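Local coordinates for outer membrane protein assembly factor BamA (Haemophilus ducreyi, PDB 4K3C) that probably assembles and inserts beta-barrel proteins into the outer membrane as part of the Bam complex, here represented by two POTRA domains and the membrane barrel, at residues K486-A495 and S508-D519; T96-R106 and A121-Y131. All coordinates share one frame; numbering follows the deposited sequence.

Contact 1 (K486-A495 and S508-D519)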
loop_
_atom_site.group_PDB
_atom_site.type_symbol
_atom_site.label_atom_id
_atom_site.label_comp_id
_atom_site.label_asym_id
_atom_site.label_seq_id
_atom_site.Cartn_x
_atom_site.Cartn_y
_atom_site.Cartn_z
ATOM N N LYS A 486 16.335 -11.629 -25.316
ATOM C CA LYS A 486 16.914 -10.402 -25.878
ATOM C C LYS A 486 16.016 -9.605 -26.853
ATOM O O LYS A 486 16.456 -8.601 -27.419
ATOM C CB LYS A 486 18.253 -10.696 -26.562
ATOM C CG LYS A 486 19.174 -11.573 -25.763
ATOM C CD LYS A 486 20.459 -11.909 -26.523
ATOM C CE LYS A 486 20.231 -12.897 -27.664
ATOM N NZ LYS A 486 19.758 -12.195 -28.894
ATOM N N ARG A 487 14.776 -10.037 -27.063
ATOM C CA ARG A 487 13.899 -9.337 -28.000
ATOM C C ARG A 487 13.186 -8.221 -27.272
ATOM O O ARG A 487 11.961 -8.095 -27.265
ATOM C CB ARG A 487 12.970 -10.303 -28.724
ATOM C CG ARG A 487 13.756 -11.232 -29.628
ATOM C CD ARG A 487 12.913 -12.304 -30.282
ATOM N NE ARG A 487 11.860 -11.742 -31.110
ATOM C CZ ARG A 487 10.599 -11.635 -30.720
ATOM N NH1 ARG A 487 9.694 -11.108 -31.531
ATOM N NH2 ARG A 487 10.245 -12.060 -29.518
ATOM N N VAL A 488 14.019 -7.404 -26.656
ATOM C CA VAL A 488 13.599 -6.293 -25.836
ATOM C C VAL A 488 13.051 -5.152 -26.688
ATOM O O VAL A 488 13.575 -4.841 -27.774
ATOM C CB VAL A 488 14.798 -5.781 -25.030
ATOM C CG1 VAL A 488 14.355 -4.796 -23.996
ATOM C CG2 VAL A 488 15.489 -6.946 -24.374
ATOM N N ARG A 489 11.983 -4.542 -26.196
ATOM C CA ARG A 489 11.455 -3.354 -26.827
ATOM C C ARG A 489 11.601 -2.203 -25.881
ATOM O O ARG A 489 11.743 -2.396 -24.670
ATOM C CB ARG A 489 9.998 -3.557 -27.211
ATOM C CG ARG A 489 9.855 -4.344 -28.492
ATOM C CD ARG A 489 8.749 -5.329 -28.397
ATOM N NE ARG A 489 9.215 -6.679 -28.122
ATOM C CZ ARG A 489 8.638 -7.763 -28.634
ATOM N NH1 ARG A 489 7.614 -7.616 -29.460
ATOM N NH2 ARG A 489 9.072 -8.983 -28.328
ATOM N N ALA A 490 11.581 -1.005 -26.436
ATOM C CA ALA A 490 11.726 0.167 -25.627
ATOM C C ALA A 490 11.149 1.390 -26.319
ATOM O O ALA A 490 10.914 1.407 -27.518
ATOM C CB ALA A 490 13.156 0.366 -25.312
ATOM N N SER A 491 10.925 2.425 -25.537
ATOM C CA SER A 491 10.303 3.615 -26.050
ATOM C C SER A 491 10.772 4.807 -25.257
ATOM O O SER A 491 11.321 4.659 -24.161
ATOM C CB SER A 491 8.788 3.500 -25.901
ATOM O OG SER A 491 8.384 3.539 -24.535
ATOM N N ALA A 492 10.517 5.991 -25.800
ATOM C CA ALA A 492 10.813 7.226 -25.094
ATOM C C ALA A 492 9.686 8.241 -25.278
ATOM O O ALA A 492 9.075 8.315 -26.355
ATOM C CB ALA A 492 12.102 7.784 -25.571
ATOM N N GLY A 493 9.385 9.011 -24.235
ATOM C CA GLY A 493 8.307 9.965 -24.381
ATOM C C GLY A 493 8.206 11.067 -23.363
ATOM O O GLY A 493 9.070 11.220 -22.500
ATOM N N ILE A 494 7.154 11.858 -23.519
ATOM C CA ILE A 494 6.694 12.820 -22.520
ATOM C C ILE A 494 5.554 12.177 -21.741
ATOM O O ILE A 494 4.857 11.296 -22.239
ATOM C CB ILE A 494 6.127 14.094 -23.175
ATOM C CG1 ILE A 494 7.030 14.544 -24.314
ATOM C CG2 ILE A 494 5.995 15.229 -22.163
ATOM C CD1 ILE A 494 8.406 14.924 -23.867
ATOM N N ALA A 495 5.357 12.627 -20.518
ATOM C CA ALA A 495 4.328 12.056 -19.684
ATOM C C ALA A 495 3.858 13.148 -18.748
ATOM O O ALA A 495 4.661 13.788 -18.069
ATOM C CB ALA A 495 4.875 10.864 -18.914
ATOM N N SER A 508 0.435 10.392 -21.594
ATOM C CA SER A 508 1.672 9.851 -22.091
ATOM C C SER A 508 1.601 9.962 -23.593
ATOM O O SER A 508 0.581 9.613 -24.196
ATOM C CB SER A 508 1.807 8.376 -21.710
ATOM O OG SER A 508 1.852 7.539 -22.867
ATOM N N TYR A 509 2.661 10.490 -24.197
ATOM C CA TYR A 509 2.851 10.360 -25.631
ATOM C C TYR A 509 4.182 9.689 -25.742
ATOM O O TYR A 509 5.173 10.196 -25.232
ATOM C CB TYR A 509 2.893 11.719 -26.328
ATOM C CG TYR A 509 2.758 11.645 -27.839
ATOM C CD1 TYR A 509 3.572 10.810 -28.592
ATOM C CD2 TYR A 509 1.810 12.405 -28.507
ATOM C CE1 TYR A 509 3.452 10.737 -29.960
ATOM C CE2 TYR A 509 1.688 12.341 -29.876
ATOM C CZ TYR A 509 2.516 11.503 -30.598
ATOM O OH TYR A 509 2.405 11.430 -31.970
ATOM N N ALA A 510 4.222 8.541 -26.392
ATOM C CA ALA A 510 5.491 7.853 -26.478
ATOM C C ALA A 510 5.731 7.366 -27.880
ATOM O O ALA A 510 4.799 6.979 -28.588
ATOM C CB ALA A 510 5.579 6.707 -25.457
ATOM N N LYS A 511 6.995 7.415 -28.275
ATOM C CA LYS A 511 7.423 6.892 -29.549
ATOM C C LYS A 511 8.331 5.715 -29.200
ATOM O O LYS A 511 9.060 5.773 -28.209
ATOM C CB LYS A 511 8.186 7.978 -30.295
ATOM C CG LYS A 511 8.205 7.826 -31.797
ATOM C CD LYS A 511 9.422 8.549 -32.398
ATOM C CE LYS A 511 10.747 7.977 -31.879
ATOM N NZ LYS A 511 11.920 8.438 -32.678
ATOM N N PRO A 512 8.252 4.627 -29.978
ATOM C CA PRO A 512 9.115 3.447 -29.842
ATOM C C PRO A 512 10.533 3.699 -30.332
ATOM O O PRO A 512 10.690 4.353 -31.359
ATOM C CB PRO A 512 8.461 2.422 -30.777
ATOM C CG PRO A 512 7.104 2.901 -31.000
ATOM C CD PRO A 512 7.146 4.392 -30.914
ATOM N N ILE A 513 11.538 3.190 -29.621
ATOM C CA ILE A 513 12.911 3.224 -30.128
ATOM C C ILE A 513 13.353 1.839 -30.604
ATOM O O ILE A 513 14.396 1.688 -31.231
ATOM C CB ILE A 513 13.943 3.761 -29.078
ATOM C CG1 ILE A 513 14.342 2.659 -28.098
ATOM C CG2 ILE A 513 13.421 5.000 -28.363
ATOM C CD1 ILE A 513 14.780 3.173 -26.762
ATOM N N LYS A 514 12.560 0.825 -30.288
ATOM C CA LYS A 514 12.835 -0.536 -30.727
ATOM C C LYS A 514 11.530 -1.318 -30.705
ATOM O O LYS A 514 10.877 -1.434 -29.669
ATOM C CB LYS A 514 13.852 -1.205 -29.813
ATOM C CG LYS A 514 14.953 -1.975 -30.541
ATOM C CD LYS A 514 14.407 -3.020 -31.509
ATOM C CE LYS A 514 15.324 -4.242 -31.607
ATOM N NZ LYS A 514 16.478 -4.006 -32.520
ATOM N N LYS A 515 11.125 -1.826 -31.860
ATOM C CA LYS A 515 9.961 -2.694 -31.911
ATOM C C LYS A 515 10.258 -3.924 -32.744
ATOM O O LYS A 515 11.361 -4.118 -33.255
ATOM C CB LYS A 515 8.737 -1.955 -32.467
ATOM C CG LYS A 515 8.984 -1.224 -33.781
ATOM C CD LYS A 515 7.733 -0.527 -34.265
ATOM C CE LYS A 515 8.034 0.379 -35.447
ATOM N NZ LYS A 515 6.803 1.097 -35.927
ATOM N N TYR A 516 9.264 -4.778 -32.862
ATOM C CA TYR A 516 9.418 -5.957 -33.671
ATOM C C TYR A 516 8.189 -5.986 -34.553
ATOM O O TYR A 516 7.181 -5.340 -34.231
ATOM C CB TYR A 516 9.614 -7.210 -32.783
ATOM C CG TYR A 516 11.029 -7.276 -32.205
ATOM C CD1 TYR A 516 11.420 -6.421 -31.183
ATOM C CD2 TYR A 516 11.978 -8.156 -32.711
ATOM C CE1 TYR A 516 12.697 -6.444 -30.679
ATOM C CE2 TYR A 516 13.265 -8.182 -32.206
ATOM C CZ TYR A 516 13.618 -7.321 -31.189
ATOM O OH TYR A 516 14.898 -7.318 -30.669
ATOM N N ALA A 517 8.311 -6.666 -35.692
ATOM C CA ALA A 517 7.215 -6.852 -36.629
ATOM C C ALA A 517 6.005 -7.330 -35.870
ATOM O O ALA A 517 6.111 -8.249 -35.059
ATOM C CB ALA A 517 7.599 -7.875 -37.656
ATOM N N GLY A 518 4.864 -6.690 -36.111
ATOM C CA GLY A 518 3.593 -7.134 -35.559
ATOM C C GLY A 518 3.269 -6.633 -34.165
ATOM O O GLY A 518 2.246 -7.012 -33.582
ATOM N N ASP A 519 4.147 -5.791 -33.628
ATOM C CA ASP A 519 3.935 -5.186 -32.324
ATOM C C ASP A 519 2.870 -4.095 -32.379
ATOM O O ASP A 519 2.936 -3.193 -33.217
ATOM C CB ASP A 519 5.254 -4.635 -31.798
ATOM C CG ASP A 519 6.193 -5.729 -31.392
ATOM O OD1 ASP A 519 5.809 -6.903 -31.583
ATOM O OD2 ASP A 519 7.302 -5.428 -30.900
#
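The beta hairpin of strands 489-500 and 503-512, in the wall of the Omp85 barrel near its C-terminus, pairs Ala490 with Lys514 through a classic bulge. Ala490 O accepts from both Ile513 N (2.8 Å) and Lys514 N (3.3 Å), which reach it from the same face of its carbonyl plane. Beyond the bulge the antiparallel ladder resumes: Ala492 N donates to Lys511 O at 2.8 Å, and Tyr509 N to Ile494 O. Gly493 and Ala510 form a non-hydrogen-bonded pair. On their face, Ser491 OG bonds to Arg399 O and Pro512 touches Phe401; Arg399 to Phe401 fits the Arg-Gly-Phe signature of extracellular loop 6 in Omp85 proteins, which folds back into the barrel, so this face probably looks inward. On the other face, Ala490 CB meets Ile513 CD1 at 3.6 Å.

Past the ladder, Arg487 lays CB over one face of the Tyr516 ring, 4.3 Å from its centroid. Arg489, its chain bent at chi2 (139°) and chi3, puts its guanidinium with one face against Tyr516 CD1, the two planes 44° apart. Arg489 NE and NH2 grip Arg487 O side-on at 3.2 Å each, while NH1 forms a salt bridge at the edge with Asp519, whose OD2 is less surely placed; its bond from Tyr516 N is equally uncertain. One buried arginine thus appears to join a carbonyl, a ring and a carboxylate, whose opposite charge would help offset the cost of burial.

Contact 2 (T96-R106 and A121-Y131); sequences TADSTLRREMR and AKSRLERTGFY
Leu101 and Tyr131 lead the apolar part of this contact, which joins the regions around helices 98-101 and 119-125 of the POTRA domain next to the barrel. Leu101 CD2 lies 3.4 Å from Tyr131 CZ, near the hydroxyl end of the ring, and 4.0 Å from Leu125 CD2, so a single methyl of Leu101 serves two neighbours. Ala121, whose small side chain lets helix 119-125 come close to the loop at Glu104 and Met105, meets Met105 CE with its CB at 3.9 Å; bends at chi2 (-45°) and chi3 swing that methyl back although Met105 starts off pointing away. Leu101 touches Phe90 and Leu125 touches Tyr152, both from strands of the sheet.

Arg103 NH2 meets the edge of the Phe130 ring, 4.1 Å from CE2, with the planes 42° apart, so this is not a cation-pi stack.

The third kind is charge. Glu104 OE2 rests on Arg124 CD (3.4 Å), but Arg124 NE, 4.5 Å from Glu104 OE2, is too far for a salt bridge. Arg106 NH2 is a long 4.0 Å from Glu104 OE2, which lies well out of the guanidinium plane: attraction without a directed N-H. Arg106 and Arg124 bring their NE atoms to 4.1 Å, and Glu104 probably eases their repulsion. Side-chain packing mainly carries the contact; the charges add a loose electrostatic term.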
loop_
_atom_site.group_PDB
_atom_site.type_symbol
_atom_site.label_atom_id
_atom_site.label_comp_id
_atom_site.label_asym_id
_atom_site.label_seq_id
_atom_site.Cartn_x
_atom_site.Cartn_y
_atom_site.Cartn_z
ATOM N N THR A 96 -19.576 -0.665 21.095
ATOM C CA THR A 96 -18.170 -1.059 20.889
ATOM C C THR A 96 -17.685 -2.317 21.623
ATOM O O THR A 96 -18.004 -3.416 21.172
ATOM C CB THR A 96 -17.194 0.132 20.926
ATOM O OG1 THR A 96 -17.492 0.987 19.814
ATOM C CG2 THR A 96 -15.761 -0.322 20.762
ATOM N N ALA A 97 -16.951 -2.177 22.725
ATOM C CA ALA A 97 -16.300 -3.318 23.408
ATOM C C ALA A 97 -15.220 -2.798 24.305
ATOM O O ALA A 97 -14.403 -1.979 23.883
ATOM C CB ALA A 97 -15.671 -4.306 22.433
ATOM N N ASP A 98 -15.186 -3.293 25.533
ATOM C CA ASP A 98 -14.104 -2.943 26.432
ATOM C C ASP A 98 -12.815 -3.322 25.728
ATOM O O ASP A 98 -11.854 -2.568 25.748
ATOM C CB ASP A 98 -14.235 -3.683 27.758
ATOM C CG ASP A 98 -13.221 -3.228 28.771
ATOM O OD1 ASP A 98 -12.096 -3.784 28.778
ATOM O OD2 ASP A 98 -13.537 -2.306 29.557
ATOM N N SER A 99 -12.837 -4.480 25.069
ATOM C CA SER A 99 -11.712 -4.981 24.299
ATOM C C SER A 99 -11.230 -3.932 23.322
ATOM O O SER A 99 -10.107 -3.447 23.423
ATOM C CB SER A 99 -12.122 -6.228 23.514
ATOM O OG SER A 99 -12.964 -7.086 24.270
ATOM N N THR A 100 -12.101 -3.567 22.390
ATOM C CA THR A 100 -11.720 -2.738 21.246
ATOM C C THR A 100 -11.187 -1.339 21.618
ATOM O O THR A 100 -10.450 -0.725 20.854
ATOM C CB THR A 100 -12.874 -2.697 20.205
ATOM O OG1 THR A 100 -13.191 -4.039 19.814
ATOM C CG2 THR A 100 -12.498 -1.911 18.956
ATOM N N LEU A 101 -11.538 -0.853 22.806
ATOM C CA LEU A 101 -10.994 0.405 23.316
ATOM C C LEU A 101 -9.758 0.135 24.198
ATOM O O LEU A 101 -8.764 0.858 24.139
ATOM C CB LEU A 101 -12.060 1.195 24.101
ATOM C CG LEU A 101 -13.368 1.662 23.435
ATOM C CD1 LEU A 101 -14.561 1.297 24.303
ATOM C CD2 LEU A 101 -13.379 3.155 23.171
ATOM N N ARG A 102 -9.825 -0.913 25.012
ATOM C CA ARG A 102 -8.692 -1.299 25.846
ATOM C C ARG A 102 -7.730 -2.133 25.017
ATOM O O ARG A 102 -7.643 -3.355 25.156
ATOM C CB ARG A 102 -9.144 -2.064 27.086
ATOM C CG ARG A 102 -8.030 -2.372 28.057
ATOM C CD ARG A 102 -8.597 -2.874 29.356
ATOM N NE ARG A 102 -9.283 -1.817 30.086
ATOM C CZ ARG A 102 -10.422 -1.991 30.743
ATOM N NH1 ARG A 102 -10.974 -0.973 31.389
ATOM N NH2 ARG A 102 -11.004 -3.183 30.755
ATOM N N ARG A 103 -7.025 -1.446 24.134
ATOM C CA ARG A 103 -6.108 -2.062 23.204
ATOM C C ARG A 103 -5.289 -0.875 22.787
ATOM O O ARG A 103 -4.097 -0.978 22.505
ATOM C CB ARG A 103 -6.866 -2.661 22.011
ATOM C CG ARG A 103 -6.358 -2.221 20.634
ATOM C CD ARG A 103 -7.502 -1.780 19.700
ATOM N NE ARG A 103 -8.087 -2.889 18.946
ATOM C CZ ARG A 103 -8.918 -2.743 17.917
ATOM N NH1 ARG A 103 -9.393 -3.815 17.284
ATOM N NH2 ARG A 103 -9.265 -1.525 17.509
ATOM N N GLU A 104 -5.953 0.275 22.785
ATOM C CA GLU A 104 -5.280 1.533 22.533
ATOM C C GLU A 104 -4.818 2.187 23.841
ATOM O O GLU A 104 -4.156 3.225 23.823
ATOM C CB GLU A 104 -6.172 2.469 21.715
ATOM C CG GLU A 104 -6.511 1.945 20.311
ATOM C CD GLU A 104 -5.299 1.883 19.371
ATOM O OE1 GLU A 104 -5.445 1.335 18.255
ATOM O OE2 GLU A 104 -4.206 2.385 19.738
ATOM N N MET A 105 -5.148 1.575 24.976
ATOM C CA MET A 105 -4.649 2.077 26.251
ATOM C C MET A 105 -3.173 1.709 26.431
ATOM O O MET A 105 -2.790 0.546 26.267
ATOM C CB MET A 105 -5.461 1.543 27.441
ATOM C CG MET A 105 -6.889 2.037 27.560
ATOM S SD MET A 105 -7.101 3.800 27.303
ATOM C CE MET A 105 -5.880 4.473 28.439
ATOM N N ARG A 106 -2.331 2.674 26.773
ATOM C CA ARG A 106 -0.938 2.371 27.085
ATOM C C ARG A 106 -0.758 2.355 28.594
ATOM O O ARG A 106 -0.249 1.405 29.158
ATOM C CB ARG A 106 0.002 3.373 26.432
ATOM C CG ARG A 106 -0.103 3.431 24.928
ATOM C CD ARG A 106 0.273 2.110 24.300
ATOM N NE ARG A 106 0.023 2.086 22.862
ATOM C CZ ARG A 106 -0.433 1.028 22.203
ATOM N NH1 ARG A 106 -0.692 -0.095 22.846
ATOM N NH2 ARG A 106 -0.627 1.090 20.900
ATOM N N ALA A 121 -3.260 8.344 24.434
ATOM C CA ALA A 121 -4.222 7.270 24.209
ATOM C C ALA A 121 -5.553 7.839 23.750
ATOM O O ALA A 121 -6.233 7.250 22.903
ATOM C CB ALA A 121 -4.419 6.448 25.466
ATOM N N LYS A 122 -5.941 8.979 24.309
ATOM C CA LYS A 122 -7.176 9.612 23.864
ATOM C C LYS A 122 -7.013 10.053 22.403
ATOM O O LYS A 122 -7.969 10.083 21.638
ATOM C CB LYS A 122 -7.597 10.756 24.802
ATOM C CG LYS A 122 -7.017 12.115 24.483
ATOM C CD LYS A 122 -7.980 12.957 23.645
ATOM C CE LYS A 122 -9.139 13.463 24.466
ATOM N NZ LYS A 122 -8.677 14.116 25.719
ATOM N N SER A 123 -5.779 10.352 22.015
ATOM C CA SER A 123 -5.460 10.676 20.628
ATOM C C SER A 123 -5.499 9.433 19.722
ATOM O O SER A 123 -5.963 9.495 18.582
ATOM C CB SER A 123 -4.097 11.364 20.563
ATOM O OG SER A 123 -4.025 12.399 21.534
ATOM N N ARG A 124 -5.007 8.309 20.240
ATOM C CA ARG A 124 -5.093 7.031 19.541
ATOM C C ARG A 124 -6.543 6.614 19.348
ATOM O O ARG A 124 -6.888 5.976 18.355
ATOM C CB ARG A 124 -4.362 5.933 20.321
ATOM C CG ARG A 124 -2.895 6.192 20.520
ATOM C CD ARG A 124 -2.110 4.906 20.544
ATOM N NE ARG A 124 -0.691 5.155 20.301
ATOM C CZ ARG A 124 -0.155 5.344 19.096
ATOM N NH1 ARG A 124 1.148 5.557 18.981
ATOM N NH2 ARG A 124 -0.912 5.318 18.002
ATOM N N LEU A 125 -7.386 6.952 20.317
ATOM C CA LEU A 125 -8.792 6.616 20.223
ATOM C C LEU A 125 -9.420 7.393 19.082
ATOM O O LEU A 125 -9.982 6.799 18.165
ATOM C CB LEU A 125 -9.522 6.861 21.544
ATOM C CG LEU A 125 -9.426 5.732 22.577
ATOM C CD1 LEU A 125 -10.335 6.013 23.760
ATOM C CD2 LEU A 125 -9.759 4.390 21.968
ATOM N N GLU A 126 -9.294 8.715 19.104
ATOM C CA GLU A 126 -9.606 9.493 17.914
ATOM C C GLU A 126 -8.692 8.964 16.813
ATOM O O GLU A 126 -7.785 8.180 17.091
ATOM C CB GLU A 126 -9.318 10.972 18.151
ATOM C CG GLU A 126 -9.866 11.539 19.448
ATOM C CD GLU A 126 -9.113 12.784 19.903
ATOM O OE1 GLU A 126 -9.739 13.865 19.980
ATOM O OE2 GLU A 126 -7.895 12.678 20.188
ATOM N N ARG A 127 -8.921 9.365 15.568
ATOM C CA ARG A 127 -8.016 8.974 14.479
ATOM C C ARG A 127 -8.225 7.505 14.059
ATOM O O ARG A 127 -7.779 7.078 12.992
ATOM C CB ARG A 127 -6.543 9.331 14.827
ATOM C CG ARG A 127 -5.451 8.580 14.073
ATOM C CD ARG A 127 -4.044 9.150 14.343
ATOM N NE ARG A 127 -3.556 8.904 15.701
ATOM C CZ ARG A 127 -3.092 9.855 16.510
ATOM N NH1 ARG A 127 -3.051 11.116 16.097
ATOM N NH2 ARG A 127 -2.668 9.551 17.732
ATOM N N THR A 128 -8.943 6.744 14.879
ATOM C CA THR A 128 -9.369 5.408 14.483
ATOM C C THR A 128 -10.542 5.561 13.554
ATOM O O THR A 128 -10.738 4.759 12.645
ATOM C CB THR A 128 -9.875 4.592 15.669
ATOM O OG1 THR A 128 -10.872 5.346 16.374
ATOM C CG2 THR A 128 -8.743 4.241 16.607
ATOM N N GLY A 129 -11.337 6.591 13.807
ATOM C CA GLY A 129 -12.534 6.825 13.030
ATOM C C GLY A 129 -13.788 6.324 13.721
ATOM O O GLY A 129 -14.902 6.638 13.300
ATOM N N PHE A 130 -13.618 5.558 14.793
ATOM C CA PHE A 130 -14.745 4.871 15.406
ATOM C C PHE A 130 -15.650 5.776 16.205
ATOM O O PHE A 130 -16.807 5.441 16.447
ATOM C CB PHE A 130 -14.248 3.760 16.314
ATOM C CG PHE A 130 -13.553 2.664 15.588
ATOM C CD1 PHE A 130 -13.805 2.441 14.247
ATOM C CD2 PHE A 130 -12.654 1.849 16.240
ATOM C CE1 PHE A 130 -13.172 1.419 13.575
ATOM C CE2 PHE A 130 -12.017 0.832 15.570
ATOM C CZ PHE A 130 -12.276 0.615 14.241
ATOM N N TYR A 131 -15.130 6.899 16.659
ATOM C CA TYR A 131 -15.862 7.751 17.572
ATOM C C TYR A 131 -15.845 9.173 17.115
ATOM O O TYR A 131 -14.946 9.577 16.430
ATOM C CB TYR A 131 -15.247 7.684 18.948
ATOM C CG TYR A 131 -14.687 6.344 19.293
ATOM C CD1 TYR A 131 -15.495 5.317 19.665
ATOM C CD2 TYR A 131 -13.345 6.107 19.234
ATOM C CE1 TYR A 131 -14.985 4.107 19.966
ATOM C CE2 TYR A 131 -12.835 4.891 19.533
ATOM C CZ TYR A 131 -13.659 3.902 19.903
ATOM O OH TYR A 131 -13.147 2.688 20.196
#

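Contact 2 belongs to the second of the two POTRA domains in this chain, contact 1 to the barrel that follows, and the two lie on opposite sides of the chain's centre. Their centres are 52 Å apart and their nearest atoms about 34 Å, so neither touches the other. Each nevertheless meets a different part of the barrel region: around contact 2, Phe130 touches Asp183 and Asn184 of strand 175-185 and Thr100 OG1 bonds to Gly187 O, whereas contact 1 meets Leu398, Arg399 and Phe401, probably the inward-folded loop 6 of the family. One is thus a domain's helical layer at its junction with the barrel, the other a hairpin within the barrel wall.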